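Long-range contacts in pectate lyase (Pectobacterium carotovorum, PDB 4U49), which probably cleaves polygalacturonate and methyl-esterified pectins by calcium-dependent endo-acting elimination, leaving unsaturated galacturonosyl ends: residues N161-N166 / N184-N189; I178-G183 / A200-K205. One frame throughout, in Å; residues are numbered along the deposited sequence.

Interaction 1 (N161-N166 / N184-N189)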
loop_
_atom_site.group_PDB
_atom_site.type_symbol
_atom_site.label_atom_id
_atom_site.label_comp_id
_atom_site.label_asym_id
_atom_site.label_seq_id
_atom_site.Cartn_x
_atom_site.Cartn_y
_atom_site.Cartn_z
ATOM N N ASN A 161 -10.715 13.996 -4.630
ATOM C CA ASN A 161 -11.729 13.708 -3.622
ATOM C C ASN A 161 -12.508 12.449 -4.005
ATOM O O ASN A 161 -13.736 12.429 -3.961
ATOM C CB ASN A 161 -12.672 14.905 -3.454
ATOM C CG ASN A 161 -13.470 14.851 -2.169
ATOM O OD1 ASN A 161 -12.928 14.595 -1.094
ATOM N ND2 ASN A 161 -14.771 15.092 -2.273
ATOM N N ALA A 162 -11.782 11.401 -4.392
ATOM C CA ALA A 162 -12.406 10.225 -4.996
ATOM C C ALA A 162 -11.799 8.907 -4.517
ATOM O O ALA A 162 -10.725 8.883 -3.920
ATOM C CB ALA A 162 -12.317 10.317 -6.512
ATOM N N THR A 163 -12.499 7.812 -4.791
ATOM C CA THR A 163 -12.059 6.489 -4.372
ATOM C C THR A 163 -11.955 5.552 -5.568
ATOM O O THR A 163 -12.814 5.556 -6.448
ATOM C CB THR A 163 -13.024 5.886 -3.327
ATOM O OG1 THR A 163 -12.973 6.665 -2.129
ATOM C CG2 THR A 163 -12.653 4.446 -2.999
ATOM N N ILE A 164 -10.893 4.756 -5.605
ATOM C CA ILE A 164 -10.767 3.735 -6.631
ATOM C C ILE A 164 -10.526 2.387 -5.961
ATOM O O ILE A 164 -9.828 2.300 -4.950
ATOM C CB ILE A 164 -9.634 4.071 -7.634
ATOM C CG1 ILE A 164 -9.689 3.138 -8.846
ATOM C CG2 ILE A 164 -8.270 4.031 -6.958
ATOM C CD1 ILE A 164 -8.932 3.662 -10.042
ATOM N N LYS A 165 -11.136 1.337 -6.500
ATOM C CA LYS A 165 -10.978 0.015 -5.912
ATOM C C LYS A 165 -10.861 -1.093 -6.952
ATOM O O LYS A 165 -11.308 -0.944 -8.090
ATOM C CB LYS A 165 -12.139 -0.289 -4.957
ATOM C CG LYS A 165 -13.512 -0.259 -5.593
ATOM C CD LYS A 165 -14.597 -0.514 -4.553
ATOM C CE LYS A 165 -14.526 0.509 -3.431
ATOM N NZ LYS A 165 -15.620 0.321 -2.434
ATOM N N ASN A 166 -10.229 -2.192 -6.543
ATOM C CA ASN A 166 -10.119 -3.401 -7.353
ATOM C C ASN A 166 -9.436 -3.156 -8.698
ATOM O O ASN A 166 -10.042 -3.319 -9.755
ATOM C CB ASN A 166 -11.508 -4.004 -7.560
ATOM C CG ASN A 166 -12.256 -4.184 -6.254
ATOM O OD1 ASN A 166 -11.662 -4.523 -5.231
ATOM N ND2 ASN A 166 -13.564 -3.955 -6.278
ATOM N N ASN A 184 -10.171 14.189 -0.012
ATOM C CA ASN A 184 -9.858 12.904 0.595
ATOM C C ASN A 184 -9.943 11.789 -0.441
ATOM O O ASN A 184 -10.956 11.649 -1.125
ATOM C CB ASN A 184 -10.799 12.621 1.764
ATOM C CG ASN A 184 -10.760 13.712 2.820
ATOM O OD1 ASN A 184 -9.692 14.188 3.198
ATOM N ND2 ASN A 184 -11.932 14.118 3.294
ATOM N N CYS A 185 -8.874 11.007 -0.561
ATOM C CA CYS A 185 -8.842 9.907 -1.519
ATOM C C CYS A 185 -8.682 8.564 -0.824
ATOM O O CYS A 185 -8.014 8.460 0.205
ATOM C CB CYS A 185 -7.706 10.095 -2.524
ATOM S SG CYS A 185 -7.711 11.696 -3.358
ATOM N N ARG A 186 -9.298 7.537 -1.400
ATOM C CA ARG A 186 -9.110 6.173 -0.929
ATOM C C ARG A 186 -8.646 5.287 -2.077
ATOM O O ARG A 186 -9.116 5.415 -3.209
ATOM C CB ARG A 186 -10.396 5.618 -0.317
ATOM C CG ARG A 186 -10.913 6.419 0.862
ATOM C CD ARG A 186 -12.189 5.804 1.431
ATOM N NE ARG A 186 -11.929 4.594 2.206
ATOM C CZ ARG A 186 -11.566 4.596 3.484
ATOM N NH1 ARG A 186 -11.404 5.744 4.127
ATOM N NH2 ARG A 186 -11.351 3.455 4.116
ATOM N N ILE A 187 -7.709 4.400 -1.770
ATOM C CA ILE A 187 -7.119 3.496 -2.746
ATOM C C ILE A 187 -7.261 2.079 -2.206
ATOM O O ILE A 187 -6.456 1.629 -1.386
ATOM C CB ILE A 187 -5.635 3.840 -3.008
ATOM C CG1 ILE A 187 -5.514 5.261 -3.570
ATOM C CG2 ILE A 187 -5.002 2.841 -3.961
ATOM C CD1 ILE A 187 -4.090 5.785 -3.621
ATOM N N GLU A 188 -8.305 1.385 -2.651
ATOM C CA GLU A 188 -8.697 0.128 -2.021
ATOM C C GLU A 188 -8.463 -1.082 -2.916
ATOM O O GLU A 188 -8.953 -1.134 -4.033
ATOM C CB GLU A 188 -10.172 0.189 -1.608
ATOM C CG GLU A 188 -10.520 1.413 -0.775
ATOM C CD GLU A 188 -11.962 1.418 -0.307
ATOM O OE1 GLU A 188 -12.610 0.353 -0.358
ATOM O OE2 GLU A 188 -12.448 2.490 0.111
ATOM N N ASN A 189 -7.704 -2.049 -2.412
ATOM C CA ASN A 189 -7.416 -3.273 -3.154
ATOM C C ASN A 189 -6.836 -2.995 -4.537
ATOM O O ASN A 189 -7.419 -3.352 -5.562
ATOM C CB ASN A 189 -8.676 -4.132 -3.285
ATOM C CG ASN A 189 -8.379 -5.512 -3.836
ATOM O OD1 ASN A 189 -7.270 -6.027 -3.687
ATOM N ND2 ASN A 189 -9.365 -6.113 -4.489
HETATM O O HOH W 1 -12.977 9.460 -1.428
#
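Asn161 starts the pairing with its side chain: the amide OD1 accepts the backbone N-H of Asn184 at 3.0 Å, in the amide plane and on a lone pair. CG stands anti to the backbone N (chi1 -163°), which swings OD1 back to the neighbouring strand, while ND2 is held by Asp132. Ala162 O then takes Arg186 N, beginning a ladder through Ile164, whose N gives to Arg186 O and whose O receives Glu188 N at 2.9 Å. Thr163 lies alongside Arg186, its OG1 3.3 Å from Arg186 CB. A water links Thr163 OG1 to Asn184 O, and the Thr163 CG2 methyl packs 3.7 Å from Glu188 OE2. The parallel, in-register pairing is that of successive coils in the right-handed beta-helix of pectate lyases; Ile164 joins Ile187 on the interior face, against Leu159 of strand 157-160. On the opposite face, Lys165 bends at chi3 (58°) and brings CE to 3.6 Å from Glu188 OE1, with NZ making only a long salt bridge of 3.7 Å to the same oxygen. Arg186 NE meets Glu188 OE2 at 3.0 Å on its anti side, in the guanidinium plane but tilted from the carboxylate plane, so the carboxylate is held firmly through OE2 and only loosely through OE1. At the corner, Asn166 N bonds to Glu188 O, and Asn166 OD1 receives Asn189 ND2 at 2.9 Å, the two amide planes 75° apart. This asparagine pair is buried; Ser40 also bonds Asn166 OD1, Asp136 holds Asn166 ND2, and Ser38 holds Asn189 OD1.

Interaction 2 (I178-G183 / A200-K205); sequences IHCKSG and ATNLGK
Thr201 and His179 stand side by side on one face of a parallel strand pair, and the imidazole lies against the threonine side chain. Thr201 CB sits over one face of the ring, 3.8 Å from its centroid and displaced toward the rim, a CH-pi contact. The histidine's CG is anti to its carbonyl carbon (chi1 -78°), which lays the ring alongside Thr201, and NE2 is hydrogen-bonded to Asp176 OD2, which would restrain the ring's rotation.

Backbone hydrogen bonds join the strands in register. Thr201 N gives to Ile178 O, Cys180 N to Thr201 O, and Leu203 N to Cys180 O at 2.7 Å. Beyond the strands a further bond, from Lys205 N to Gly183 O at 2.7 Å, is more bent, with an N-H...O angle of 141°. CA-H...O contacts from Ala200 and His179 reinforce the regular part.

Asn202 reaches forward along its own segment: OD1 accepts Gly204 N at 2.8 Å, forming an Asx turn, with the donor above the carbonyl plane. The same oxygen touches Cys180 CB and SG, both at 3.8 Å. Gly204 itself lies close against the 178-183 segment, its CA 3.8 Å from Ser182 CA. Leu203 lays its CB against the carbonyl oxygens of Cys180 and Lys181.

In the parallel beta-helix the pair forms part of one face, between strands 157-160 and 229-230. Ile178 and Ala200 turn inward onto Ile187 of strand 184-192, and Ala200, with Cys180 and Asn202, also meets Met207 of strand 206-210.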
loop_
_atom_site.group_PDB
_atom_site.type_symbol
_atom_site.label_atom_id
_atom_site.label_comp_id
_atom_site.label_asym_id
_atom_site.label_seq_id
_atom_site.Cartn_x
_atom_site.Cartn_y
_atom_site.Cartn_z
ATOM N N ILE A 178 -0.835 6.038 -8.752
ATOM C CA ILE A 178 -2.093 6.708 -8.447
ATOM C C ILE A 178 -1.859 8.004 -7.674
ATOM O O ILE A 178 -1.161 8.013 -6.662
ATOM C CB ILE A 178 -3.026 5.794 -7.630
ATOM C CG1 ILE A 178 -3.325 4.513 -8.412
ATOM C CG2 ILE A 178 -4.314 6.527 -7.275
ATOM C CD1 ILE A 178 -4.155 3.503 -7.647
ATOM N N HIS A 179 -2.442 9.096 -8.157
ATOM C CA HIS A 179 -2.301 10.391 -7.500
ATOM C C HIS A 179 -3.588 10.822 -6.810
ATOM O O HIS A 179 -4.660 10.805 -7.415
ATOM C CB HIS A 179 -1.885 11.467 -8.507
ATOM C CG HIS A 179 -0.435 11.428 -8.875
ATOM N ND1 HIS A 179 0.263 12.553 -9.258
ATOM C CD2 HIS A 179 0.449 10.402 -8.918
ATOM C CE1 HIS A 179 1.516 12.222 -9.522
ATOM N NE2 HIS A 179 1.654 10.924 -9.323
ATOM N N CYS A 180 -3.483 11.194 -5.536
ATOM C CA CYS A 180 -4.552 11.934 -4.881
ATOM C C CYS A 180 -4.255 13.423 -5.027
ATOM O O CYS A 180 -3.386 13.960 -4.340
ATOM C CB CYS A 180 -4.681 11.557 -3.406
ATOM S SG CYS A 180 -6.006 12.436 -2.534
ATOM N N LYS A 181 -4.970 14.080 -5.934
ATOM C CA LYS A 181 -4.700 15.479 -6.246
ATOM C C LYS A 181 -5.349 16.437 -5.248
ATOM O O LYS A 181 -4.797 17.495 -4.954
ATOM C CB LYS A 181 -5.173 15.802 -7.666
ATOM C CG LYS A 181 -4.889 17.226 -8.102
ATOM C CD LYS A 181 -5.053 17.397 -9.603
ATOM C CE LYS A 181 -4.792 18.841 -10.009
ATOM N NZ LYS A 181 -4.699 18.994 -11.484
ATOM N N SER A 182 -6.512 16.066 -4.719
ATOM C CA SER A 182 -7.227 16.947 -3.800
ATOM C C SER A 182 -8.225 16.208 -2.915
ATOM O O SER A 182 -8.596 15.068 -3.192
ATOM C CB SER A 182 -7.957 18.040 -4.580
ATOM O OG SER A 182 -9.025 17.490 -5.331
ATOM N N GLY A 183 -8.659 16.882 -1.853
ATOM C CA GLY A 183 -9.668 16.352 -0.956
ATOM C C GLY A 183 -9.225 15.090 -0.246
ATOM O O GLY A 183 -8.052 14.929 0.084
ATOM N N ALA A 200 1.951 5.460 -5.068
ATOM C CA ALA A 200 0.893 6.426 -4.814
ATOM C C ALA A 200 1.476 7.751 -4.338
ATOM O O ALA A 200 2.489 7.778 -3.640
ATOM C CB ALA A 200 -0.094 5.880 -3.793
ATOM N N THR A 201 0.823 8.843 -4.717
ATOM C CA THR A 201 1.309 10.181 -4.408
ATOM C C THR A 201 0.181 11.037 -3.854
ATOM O O THR A 201 -0.877 11.143 -4.469
ATOM C CB THR A 201 1.904 10.864 -5.654
ATOM O OG1 THR A 201 3.003 10.085 -6.150
ATOM C CG2 THR A 201 2.386 12.264 -5.317
ATOM N N ASN A 202 0.403 11.643 -2.692
ATOM C CA ASN A 202 -0.650 12.410 -2.028
ATOM C C ASN A 202 -0.428 13.924 -2.058
ATOM O O ASN A 202 0.562 14.431 -1.527
ATOM C CB ASN A 202 -0.795 11.945 -0.578
ATOM C CG ASN A 202 -1.955 12.612 0.135
ATOM O OD1 ASN A 202 -2.852 13.165 -0.499
ATOM N ND2 ASN A 202 -1.950 12.547 1.462
ATOM N N LEU A 203 -1.369 14.636 -2.675
ATOM C CA LEU A 203 -1.382 16.098 -2.666
ATOM C C LEU A 203 -2.609 16.632 -1.935
ATOM O O LEU A 203 -2.742 17.837 -1.720
ATOM C CB LEU A 203 -1.364 16.658 -4.092
ATOM C CG LEU A 203 -0.062 16.671 -4.895
ATOM C CD1 LEU A 203 0.293 15.280 -5.403
ATOM C CD2 LEU A 203 -0.180 17.653 -6.050
ATOM N N GLY A 204 -3.506 15.726 -1.560
ATOM C CA GLY A 204 -4.769 16.112 -0.959
ATOM C C GLY A 204 -4.721 16.241 0.550
ATOM O O GLY A 204 -3.649 16.365 1.144
ATOM N N LYS A 205 -5.897 16.229 1.165
ATOM C CA LYS A 205 -6.026 16.310 2.615
ATOM C C LYS A 205 -5.652 14.977 3.252
ATOM O O LYS A 205 -4.803 14.912 4.142
ATOM C CB LYS A 205 -7.456 16.703 2.995
ATOM C CG LYS A 205 -7.774 16.636 4.477
ATOM C CD LYS A 205 -7.397 17.918 5.189
ATOM C CE LYS A 205 -8.162 18.056 6.495
ATOM N NZ LYS A 205 -8.038 16.833 7.338
#

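In the fold
The two contacts lie on adjoining faces of the parallel beta-helix, their centres about 10 Å apart. Their segments alternate along the chain, 161-166, 178-183, 184-189 and 200-205, so each contact joins a coil to the next and strand 178-182 leads directly into strand 184-192 round a corner. The disulfide Cys180-Cys185 covalently joins the two faces of the coil at this corner, and a probable hydrogen bond from Asn161 N to Ser182 O adds to the junction. Ile195, a residue that binds calcium in another structure of the protein, though none is bound to this chain, has its side chain about 8 Å from that of Ala200 and 11 Å from that of Ile187.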